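Local structure of cellulase CEL9M (Clostridium cellulolyticum, 1IA6) at residues 282-287 against 315-320; 360-365 against 379-384; 141-146 against 197-202. The protein probably hydrolyses internal beta-1,4-glucosidic linkages in cellulose and related beta-glucans, as a glycoside hydrolase family 9 endoglucanase. All blocks are in the same frame, centred on the assembly; numbering follows the deposited sequence.

Contact 1 of 3, residues 282-287 against 315-320; sequences FNFNYW and MVMLVY. Unlike the reference sequence in segment 282-287: Phe282 (reference Ile).
Two helices of the alpha-barrel catalytic module, 274-289 and 306-323, meet here through one phenylalanine: the ring of Phe284 reaches across to Val316, Met317 and Tyr320. The axes of the two short segments stay 11.6 Å apart at closest and run at 126° to each other, a spacing wide enough that side chains rather than backbones fill the interface. Phe284 holds CG anti to its carbonyl carbon (chi1 -71°), which sends the ring out over the neighbouring helix. Met317 comes in over one ring face, its chain sliding past the phenylalanine in the opposite direction. Its CG makes a CH-pi contact, 4.1 Å from the centroid of the Phe284 ring, and SD follows above the same face in a more distant Met-aromatic contact. Because the methionine is extended beyond CG, its methyl CE continues back to the first helix and ends 4.2 Å from Trp287 CB. Both helices belong to the (alpha/alpha)6 barrel of family 9 modules, and Leu329 of helix 327-341 touches Phe284 and Tyr320 as well. The Phe284 edge meets the face of Tyr320, with Phe284 CE2 3.6 Å from Tyr320 CG and the ring planes at 76°, a T-shaped pair. Val316 CG1 also lies near the Phe284 ring plane, but against the CZ-CE1 edge, 4.1 Å from Phe284 CZ. Trp287 NE1 donates to the carbonyl of Trp252, which also accepts from Asn283 ND2.

Contact 2 of 3, residues 360-365 against 379-384; sequences IHPHHR and KPAKHL
Ile360 O receives the one direct hydrogen bond between segments 360-365 and 379-384, from Ala381 N at 3.0 Å, the donor lying almost straight beyond the carbonyl (C=O...N 172°). Water 1 donates to the same oxygen and also, at 2.7 Å, to Ala381 O, so the carbonyl of Ile360 is gripped twice and both backbone polar groups of Ala381 are engaged. Beside this the His361 imidazole lies alongside the Pro380 ring, both pointing the same way, with His361 CE1 3.7 Å from Pro380 CG. With chi1 at -71° the imidazole stays beside its own backbone N, and His361 ND1 comes within 2.8 Å of water 2, which lies in the ring plane; that water donates to Lys379 O and so helps fix the turn of the imidazole. On the other flank Ala381 CB packs on Pro362, 3.8 Å from Pro362 CD. Farther out, Asp401 holds the start of segment 360-365, its OD2 accepting from Ile360 N and its OD1, weakly, from His361 N. His364 N-caps helix 365-368, its ND1 accepting from Ala367 N, while its NE2 bonds to Asn20 OD1. Asp401 and Glu410 are predicted active-site residues, and Ile360 lies directly against Asp401; segment 360-365 thus borders the probable active site of this family 9 hydrolase, and 379-384 packs against that segment.

Contact 3 of 3, residues 141-146 against 197-202; sequences SLYKAD and VGNGQS
The short edge strand 143-145 passes the irregular loop 197-202 without pairing to it, the nearest CA atoms, those of Tyr143 and Asn199, being 7.1 Å apart. Side chains bridge that gap. The first torsion of Tyr143 (chi1 -56°) carries its phenol toward the loop, where Asn199 CB sits directly over the centre of one face. The CH-pi contact is close and well centred: Asn199 CB is 3.5 Å from the Tyr143 ring centroid and only 5° off the normal. The asparagine amide leans across the rim, its plane 39° from that of the ring, with Asn199 ND2 3.8 Å from Tyr143 CD1. Leu142 lies against the opposite face of the ring, its CG over the centre, so the phenol is held between its own neighbour in sequence and the loop. At the ring edge, in plane, Gln201 CG approaches Tyr143 OH to 3.4 Å. Leu142 CD2 then meets the amide of the same glutamine, 4.0 Å from Gln201 CD, the two side chains crossing at about a right angle. Water 3 accepts from Gln201 N at 2.7 Å and makes a long, weak bond with Tyr143 OH. The direct contacts are thus mainly van der Waals and CH-pi, with water 3 as a polar link; the glutamine amide has its hydrogen bonds from residues at and just after strand 115-119, NE2 donating to Glu121 and OE1 accepting from Gln118 NE2 and Gly122 N, while its carbon chain packs on Tyr143.

Overall arrangement
Along the chain the contacts close one after another, in the order 3, 1, 2, and all lie within the single family 9 catalytic module. Their centres form a wide triangle: 34 Å between contacts 1 and 2, 31 Å between 1 and 3, 30 Å between 2 and 3. No two of them touch; the nearest atoms of contacts 2 and 3 are about 12 Å apart. Contact 1 is buried helix packing, joining helices 274-289 and 306-323. The others are surface contacts: contact 3 joins an outer strand of the small antiparallel sheet to the loop before helix 210-224, and contact 2 joins loops flanking helix 365-368. Contact 2 is the one beside the predicted active-site residues.

Contact 1 of 3, residues 282-287 against 315-320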
loop_
_atom_site.group_PDB
_atom_site.type_symbol
_atom_site.label_atom_id
_atom_site.label_comp_id
_atom_site.label_asym_id
_atom_site.label_seq_id
_atom_site.Cartn_x
_atom_site.Cartn_y
_atom_site.Cartn_z
ATOM N N PHE A 282 5.980 -20.902 9.489
ATOM C CA PHE A 282 7.019 -20.313 10.329
ATOM C C PHE A 282 6.669 -18.874 10.681
ATOM O O PHE A 282 6.654 -18.493 11.854
ATOM C CB PHE A 282 8.374 -20.318 9.618
ATOM C CG PHE A 282 9.468 -19.641 10.405
ATOM C CD1 PHE A 282 10.196 -20.344 11.360
ATOM C CD2 PHE A 282 9.731 -18.286 10.230
ATOM C CE1 PHE A 282 11.170 -19.709 12.128
ATOM C CE2 PHE A 282 10.703 -17.639 10.993
ATOM C CZ PHE A 282 11.423 -18.352 11.945
ATOM N N ASN A 283 6.398 -18.071 9.656
ATOM C CA ASN A 283 6.067 -16.671 9.867
ATOM C C ASN A 283 4.858 -16.488 10.773
ATOM O O ASN A 283 4.884 -15.665 11.686
ATOM C CB ASN A 283 5.835 -15.971 8.527
ATOM C CG ASN A 283 5.354 -14.544 8.693
ATOM O OD1 ASN A 283 4.157 -14.277 8.660
ATOM N ND2 ASN A 283 6.289 -13.623 8.896
ATOM N N PHE A 284 3.803 -17.261 10.534
ATOM C CA PHE A 284 2.604 -17.153 11.353
ATOM C C PHE A 284 2.877 -17.534 12.802
ATOM O O PHE A 284 2.477 -16.819 13.720
ATOM C CB PHE A 284 1.483 -18.034 10.786
ATOM C CG PHE A 284 0.895 -17.524 9.496
ATOM C CD1 PHE A 284 1.260 -16.279 8.985
ATOM C CD2 PHE A 284 -0.052 -18.277 8.810
ATOM C CE1 PHE A 284 0.688 -15.791 7.808
ATOM C CE2 PHE A 284 -0.632 -17.797 7.631
ATOM C CZ PHE A 284 -0.260 -16.553 7.132
ATOM N N ASN A 285 3.561 -18.654 13.010
ATOM C CA ASN A 285 3.870 -19.099 14.367
ATOM C C ASN A 285 4.821 -18.136 15.064
ATOM O O ASN A 285 4.788 -17.995 16.286
ATOM C CB ASN A 285 4.467 -20.510 14.354
ATOM C CG ASN A 285 3.434 -21.571 14.035
ATOM O OD1 ASN A 285 2.262 -21.430 14.387
ATOM N ND2 ASN A 285 3.861 -22.643 13.379
ATOM N N TYR A 286 5.662 -17.467 14.283
ATOM C CA TYR A 286 6.600 -16.505 14.840
ATOM C C TYR A 286 5.820 -15.308 15.383
ATOM O O TYR A 286 6.109 -14.806 16.468
ATOM C CB TYR A 286 7.594 -16.062 13.763
ATOM C CG TYR A 286 8.670 -15.131 14.266
ATOM C CD1 TYR A 286 8.457 -13.757 14.332
ATOM C CD2 TYR A 286 9.901 -15.629 14.696
ATOM C CE1 TYR A 286 9.443 -12.897 14.814
ATOM C CE2 TYR A 286 10.893 -14.783 15.179
ATOM C CZ TYR A 286 10.658 -13.418 15.235
ATOM O OH TYR A 286 11.642 -12.580 15.704
ATOM N N TRP A 287 4.818 -14.863 14.632
ATOM C CA TRP A 287 4.002 -13.735 15.068
ATOM C C TRP A 287 3.117 -14.087 16.256
ATOM O O TRP A 287 2.811 -13.233 17.080
ATOM C CB TRP A 287 3.131 -13.215 13.918
ATOM C CG TRP A 287 3.805 -12.139 13.133
ATOM C CD1 TRP A 287 4.857 -12.283 12.271
ATOM C CD2 TRP A 287 3.529 -10.736 13.198
ATOM N NE1 TRP A 287 5.255 -11.055 11.800
ATOM C CE2 TRP A 287 4.458 -10.088 12.353
ATOM C CE3 TRP A 287 2.589 -9.961 13.893
ATOM C CZ2 TRP A 287 4.472 -8.699 12.183
ATOM C CZ3 TRP A 287 2.606 -8.578 13.723
ATOM C CH2 TRP A 287 3.544 -7.965 12.873
ATOM N N MET A 315 -3.805 -9.051 7.438
ATOM C CA MET A 315 -4.415 -9.225 6.126
ATOM C C MET A 315 -3.956 -10.539 5.488
ATOM O O MET A 315 -4.769 -11.291 4.946
ATOM C CB MET A 315 -4.058 -8.059 5.198
ATOM C CG MET A 315 -4.680 -8.204 3.815
ATOM S SD MET A 315 -4.012 -7.078 2.593
ATOM C CE MET A 315 -4.531 -7.900 1.091
ATOM N N VAL A 316 -2.654 -10.812 5.548
ATOM C CA VAL A 316 -2.114 -12.040 4.973
ATOM C C VAL A 316 -2.737 -13.262 5.647
ATOM O O VAL A 316 -3.107 -14.229 4.980
ATOM C CB VAL A 316 -0.575 -12.099 5.124
ATOM C CG1 VAL A 316 -0.039 -13.398 4.531
ATOM C CG2 VAL A 316 0.057 -10.901 4.424
ATOM N N MET A 317 -2.859 -13.216 6.970
ATOM C CA MET A 317 -3.455 -14.326 7.704
ATOM C C MET A 317 -4.906 -14.557 7.286
ATOM O O MET A 317 -5.352 -15.700 7.194
ATOM C CB MET A 317 -3.398 -14.070 9.211
ATOM C CG MET A 317 -1.995 -14.039 9.775
ATOM S SD MET A 317 -2.010 -13.764 11.554
ATOM C CE MET A 317 -0.382 -14.397 12.000
ATOM N N LEU A 318 -5.647 -13.482 7.032
ATOM C CA LEU A 318 -7.045 -13.635 6.625
ATOM C C LEU A 318 -7.186 -14.182 5.207
ATOM O O LEU A 318 -8.145 -14.895 4.905
ATOM C CB LEU A 318 -7.798 -12.306 6.755
ATOM C CG LEU A 318 -7.996 -11.813 8.192
ATOM C CD1 LEU A 318 -8.918 -10.608 8.189
ATOM C CD2 LEU A 318 -8.587 -12.926 9.049
ATOM N N VAL A 319 -6.242 -13.851 4.331
ATOM C CA VAL A 319 -6.296 -14.370 2.966
ATOM C C VAL A 319 -6.036 -15.872 3.062
ATOM O O VAL A 319 -6.700 -16.676 2.406
ATOM C CB VAL A 319 -5.225 -13.714 2.069
ATOM C CG1 VAL A 319 -5.218 -14.369 0.694
ATOM C CG2 VAL A 319 -5.512 -12.227 1.936
ATOM N N TYR A 320 -5.072 -16.240 3.900
ATOM C CA TYR A 320 -4.723 -17.638 4.115
ATOM C C TYR A 320 -5.928 -18.408 4.660
ATOM O O TYR A 320 -6.176 -19.549 4.267
ATOM C CB TYR A 320 -3.564 -17.736 5.111
ATOM C CG TYR A 320 -3.173 -19.146 5.479
ATOM C CD1 TYR A 320 -2.428 -19.933 4.603
ATOM C CD2 TYR A 320 -3.548 -19.695 6.704
ATOM C CE1 TYR A 320 -2.060 -21.237 4.943
ATOM C CE2 TYR A 320 -3.188 -20.995 7.052
ATOM C CZ TYR A 320 -2.442 -21.758 6.167
ATOM O OH TYR A 320 -2.070 -23.040 6.514
#

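Contact 2 of 3, residues 360-365 against 379-384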
loop_
_atom_site.group_PDB
_atom_site.type_symbol
_atom_site.label_atom_id
_atom_site.label_comp_id
_atom_site.label_asym_id
_atom_site.label_seq_id
_atom_site.Cartn_x
_atom_site.Cartn_y
_atom_site.Cartn_z
ATOM N N ILE A 360 -5.517 14.424 16.146
ATOM C CA ILE A 360 -5.824 15.743 15.597
ATOM C C ILE A 360 -4.604 16.434 14.991
ATOM O O ILE A 360 -4.720 17.527 14.429
ATOM C CB ILE A 360 -6.429 16.684 16.671
ATOM C CG1 ILE A 360 -5.420 16.909 17.796
ATOM C CG2 ILE A 360 -7.720 16.092 17.215
ATOM C CD1 ILE A 360 -5.883 17.909 18.847
ATOM N N HIS A 361 -3.444 15.788 15.094
ATOM C CA HIS A 361 -2.195 16.331 14.562
ATOM C C HIS A 361 -1.536 15.422 13.518
ATOM O O HIS A 361 -0.350 15.116 13.625
ATOM C CB HIS A 361 -1.197 16.562 15.704
ATOM C CG HIS A 361 -1.554 17.700 16.610
ATOM N ND1 HIS A 361 -1.268 19.015 16.305
ATOM C CD2 HIS A 361 -2.172 17.720 17.815
ATOM C CE1 HIS A 361 -1.693 19.795 17.282
ATOM N NE2 HIS A 361 -2.245 19.035 18.212
ATOM N N PRO A 362 -2.285 14.979 12.496
ATOM C CA PRO A 362 -1.646 14.110 11.499
ATOM C C PRO A 362 -0.518 14.831 10.754
ATOM O O PRO A 362 -0.624 16.021 10.462
ATOM C CB PRO A 362 -2.801 13.743 10.575
ATOM C CG PRO A 362 -3.664 14.985 10.619
ATOM C CD PRO A 362 -3.665 15.315 12.100
ATOM N N HIS A 363 0.565 14.113 10.465
ATOM C CA HIS A 363 1.685 14.699 9.736
ATOM C C HIS A 363 1.306 14.659 8.258
ATOM O O HIS A 363 1.741 13.784 7.512
ATOM C CB HIS A 363 2.956 13.885 9.983
ATOM C CG HIS A 363 4.184 14.494 9.387
ATOM N ND1 HIS A 363 4.590 15.780 9.674
ATOM C CD2 HIS A 363 5.096 13.997 8.518
ATOM C CE1 HIS A 363 5.698 16.049 9.005
ATOM N NE2 HIS A 363 6.026 14.984 8.297
ATOM N N HIS A 364 0.479 15.614 7.847
ATOM C CA HIS A 364 -0.010 15.677 6.474
ATOM C C HIS A 364 -0.182 17.146 6.086
ATOM O O HIS A 364 -0.982 17.869 6.678
ATOM C CB HIS A 364 -1.339 14.914 6.401
ATOM C CG HIS A 364 -1.849 14.682 5.012
ATOM N ND1 HIS A 364 -2.583 15.621 4.319
ATOM C CD2 HIS A 364 -1.766 13.600 4.202
ATOM C CE1 HIS A 364 -2.933 15.126 3.145
ATOM N NE2 HIS A 364 -2.450 13.900 3.049
ATOM N N ARG A 365 0.576 17.585 5.088
ATOM C CA ARG A 365 0.526 18.979 4.662
ATOM C C ARG A 365 -0.846 19.491 4.227
ATOM O O ARG A 365 -1.304 20.523 4.719
ATOM C CB ARG A 365 1.561 19.217 3.557
ATOM C CG ARG A 365 2.992 19.168 4.079
ATOM C CD ARG A 365 4.023 19.141 2.962
ATOM N NE ARG A 365 5.384 19.209 3.491
ATOM C CZ ARG A 365 5.993 18.234 4.159
ATOM N NH1 ARG A 365 5.373 17.082 4.395
ATOM N NH2 ARG A 365 7.231 18.413 4.601
ATOM N N LYS A 379 -0.302 23.925 14.756
ATOM C CA LYS A 379 -1.690 23.892 15.205
ATOM C C LYS A 379 -2.367 22.609 14.731
ATOM O O LYS A 379 -1.865 21.930 13.836
ATOM C CB LYS A 379 -2.457 25.096 14.651
ATOM C CG LYS A 379 -1.903 26.448 15.072
ATOM C CD LYS A 379 -2.672 27.590 14.412
ATOM C CE LYS A 379 -4.131 27.613 14.846
ATOM N NZ LYS A 379 -4.895 28.726 14.208
ATOM N N PRO A 380 -3.517 22.259 15.335
ATOM C CA PRO A 380 -4.247 21.049 14.947
ATOM C C PRO A 380 -4.688 21.157 13.491
ATOM O O PRO A 380 -5.014 22.247 13.018
ATOM C CB PRO A 380 -5.438 21.044 15.904
ATOM C CG PRO A 380 -4.890 21.731 17.124
ATOM C CD PRO A 380 -4.130 22.882 16.521
ATOM N N ALA A 381 -4.697 20.029 12.787
ATOM C CA ALA A 381 -5.094 19.999 11.383
ATOM C C ALA A 381 -6.423 20.713 11.145
ATOM O O ALA A 381 -7.411 20.448 11.828
ATOM C CB ALA A 381 -5.187 18.558 10.901
ATOM N N LYS A 382 -6.437 21.609 10.165
ATOM C CA LYS A 382 -7.633 22.371 9.821
ATOM C C LYS A 382 -8.703 21.483 9.186
ATOM O O LYS A 382 -9.898 21.683 9.409
ATOM C CB LYS A 382 -7.263 23.503 8.856
ATOM C CG LYS A 382 -8.393 24.467 8.534
ATOM C CD LYS A 382 -7.952 25.529 7.526
ATOM C CE LYS A 382 -6.787 26.360 8.052
ATOM N NZ LYS A 382 -6.286 27.336 7.036
ATOM N N HIS A 383 -8.270 20.495 8.407
ATOM C CA HIS A 383 -9.192 19.592 7.720
ATOM C C HIS A 383 -9.164 18.170 8.282
ATOM O O HIS A 383 -8.139 17.713 8.775
ATOM C CB HIS A 383 -8.852 19.565 6.230
ATOM C CG HIS A 383 -8.803 20.923 5.603
ATOM N ND1 HIS A 383 -9.920 21.719 5.466
ATOM C CD2 HIS A 383 -7.769 21.632 5.091
ATOM C CE1 HIS A 383 -9.577 22.860 4.896
ATOM N NE2 HIS A 383 -8.278 22.835 4.658
ATOM N N LEU A 384 -10.298 17.479 8.204
ATOM C CA LEU A 384 -10.401 16.112 8.708
ATOM C C LEU A 384 -9.901 15.113 7.662
ATOM O O LEU A 384 -10.483 14.988 6.581
ATOM C CB LEU A 384 -11.852 15.793 9.078
ATOM C CG LEU A 384 -12.109 14.407 9.687
ATOM C CD1 LEU A 384 -11.393 14.291 11.025
ATOM C CD2 LEU A 384 -13.603 14.188 9.870
HETATM O O HOH W 1 -7.467 18.319 13.523
HETATM O O HOH W 2 -0.380 19.642 13.748
#

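Contact 3 of 3, residues 141-146 against 197-202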
loop_
_atom_site.group_PDB
_atom_site.type_symbol
_atom_site.label_atom_id
_atom_site.label_comp_id
_atom_site.label_asym_id
_atom_site.label_seq_id
_atom_site.Cartn_x
_atom_site.Cartn_y
_atom_site.Cartn_z
ATOM N N SER A 141 11.836 14.581 -12.807
ATOM C CA SER A 141 11.447 13.195 -13.037
ATOM C C SER A 141 12.798 12.555 -12.739
ATOM O O SER A 141 13.568 12.213 -13.639
ATOM C CB SER A 141 11.037 13.005 -14.496
ATOM O OG SER A 141 9.963 13.876 -14.816
ATOM N N LEU A 142 13.073 12.425 -11.446
ATOM C CA LEU A 142 14.347 11.936 -10.936
ATOM C C LEU A 142 14.883 10.573 -11.358
ATOM O O LEU A 142 16.060 10.459 -11.708
ATOM C CB LEU A 142 14.334 12.021 -9.407
ATOM C CG LEU A 142 15.703 12.109 -8.730
ATOM C CD1 LEU A 142 16.458 13.328 -9.266
ATOM C CD2 LEU A 142 15.530 12.211 -7.227
ATOM N N TYR A 143 14.046 9.542 -11.316
ATOM C CA TYR A 143 14.498 8.201 -11.673
ATOM C C TYR A 143 13.630 7.500 -12.711
ATOM O O TYR A 143 12.418 7.713 -12.794
ATOM C CB TYR A 143 14.560 7.308 -10.431
ATOM C CG TYR A 143 15.426 7.816 -9.300
ATOM C CD1 TYR A 143 16.798 7.996 -9.468
ATOM C CD2 TYR A 143 14.874 8.087 -8.046
ATOM C CE1 TYR A 143 17.601 8.429 -8.416
ATOM C CE2 TYR A 143 15.669 8.522 -6.985
ATOM C CZ TYR A 143 17.030 8.690 -7.179
ATOM O OH TYR A 143 17.824 9.115 -6.137
ATOM N N LYS A 144 14.271 6.644 -13.496
ATOM C CA LYS A 144 13.582 5.869 -14.511
ATOM C C LYS A 144 14.336 4.561 -14.688
ATOM O O LYS A 144 15.547 4.499 -14.480
ATOM C CB LYS A 144 13.544 6.621 -15.844
ATOM C CG LYS A 144 14.888 6.747 -16.534
ATOM C CD LYS A 144 14.734 7.354 -17.921
ATOM C CE LYS A 144 16.079 7.521 -18.599
ATOM N NZ LYS A 144 15.930 8.169 -19.928
ATOM N N ALA A 145 13.609 3.516 -15.055
ATOM C CA ALA A 145 14.207 2.220 -15.286
ATOM C C ALA A 145 14.272 2.007 -16.791
ATOM O O ALA A 145 13.364 2.400 -17.520
ATOM C CB ALA A 145 13.365 1.133 -14.637
ATOM N N ASP A 146 15.370 1.422 -17.250
ATOM C CA ASP A 146 15.562 1.115 -18.661
ATOM C C ASP A 146 16.588 -0.013 -18.743
ATOM O O ASP A 146 17.053 -0.502 -17.717
ATOM C CB ASP A 146 16.022 2.357 -19.442
ATOM C CG ASP A 146 17.263 2.988 -18.865
ATOM O OD1 ASP A 146 18.236 2.261 -18.588
ATOM O OD2 ASP A 146 17.270 4.224 -18.698
ATOM N N VAL A 197 17.752 -3.662 -7.323
ATOM C CA VAL A 197 16.687 -2.844 -6.744
ATOM C C VAL A 197 16.695 -1.428 -7.311
ATOM O O VAL A 197 17.738 -0.922 -7.732
ATOM C CB VAL A 197 16.798 -2.756 -5.200
ATOM C CG1 VAL A 197 16.647 -4.141 -4.589
ATOM C CG2 VAL A 197 18.129 -2.126 -4.802
ATOM N N GLY A 198 15.523 -0.797 -7.323
ATOM C CA GLY A 198 15.401 0.557 -7.833
ATOM C C GLY A 198 15.870 1.582 -6.815
ATOM O O GLY A 198 16.235 1.225 -5.694
ATOM N N ASN A 199 15.855 2.854 -7.201
ATOM C CA ASN A 199 16.297 3.934 -6.323
ATOM C C ASN A 199 15.133 4.610 -5.602
ATOM O O ASN A 199 14.086 4.861 -6.196
ATOM C CB ASN A 199 17.056 4.993 -7.131
ATOM C CG ASN A 199 18.295 4.438 -7.814
ATOM O OD1 ASN A 199 19.217 3.959 -7.155
ATOM N ND2 ASN A 199 18.320 4.504 -9.143
ATOM N N GLY A 200 15.330 4.910 -4.323
ATOM C CA GLY A 200 14.302 5.576 -3.543
ATOM C C GLY A 200 14.935 6.594 -2.612
ATOM O O GLY A 200 14.355 6.968 -1.588
ATOM N N GLN A 201 16.125 7.057 -2.984
ATOM C CA GLN A 201 16.873 8.010 -2.176
ATOM C C GLN A 201 17.058 7.388 -0.795
ATOM O O GLN A 201 17.092 6.166 -0.671
ATOM C CB GLN A 201 16.125 9.346 -2.087
ATOM C CG GLN A 201 15.929 10.021 -3.448
ATOM C CD GLN A 201 15.468 11.466 -3.332
ATOM O OE1 GLN A 201 14.272 11.750 -3.253
ATOM N NE2 GLN A 201 16.425 12.388 -3.307
ATOM N N SER A 202 17.176 8.203 0.247
ATOM C CA SER A 202 17.358 7.648 1.585
ATOM C C SER A 202 16.012 7.381 2.250
ATOM O O SER A 202 15.948 6.858 3.363
ATOM C CB SER A 202 18.178 8.611 2.449
ATOM O OG SER A 202 17.496 9.840 2.625
HETATM O O HOH W 3 18.216 6.126 -4.452
#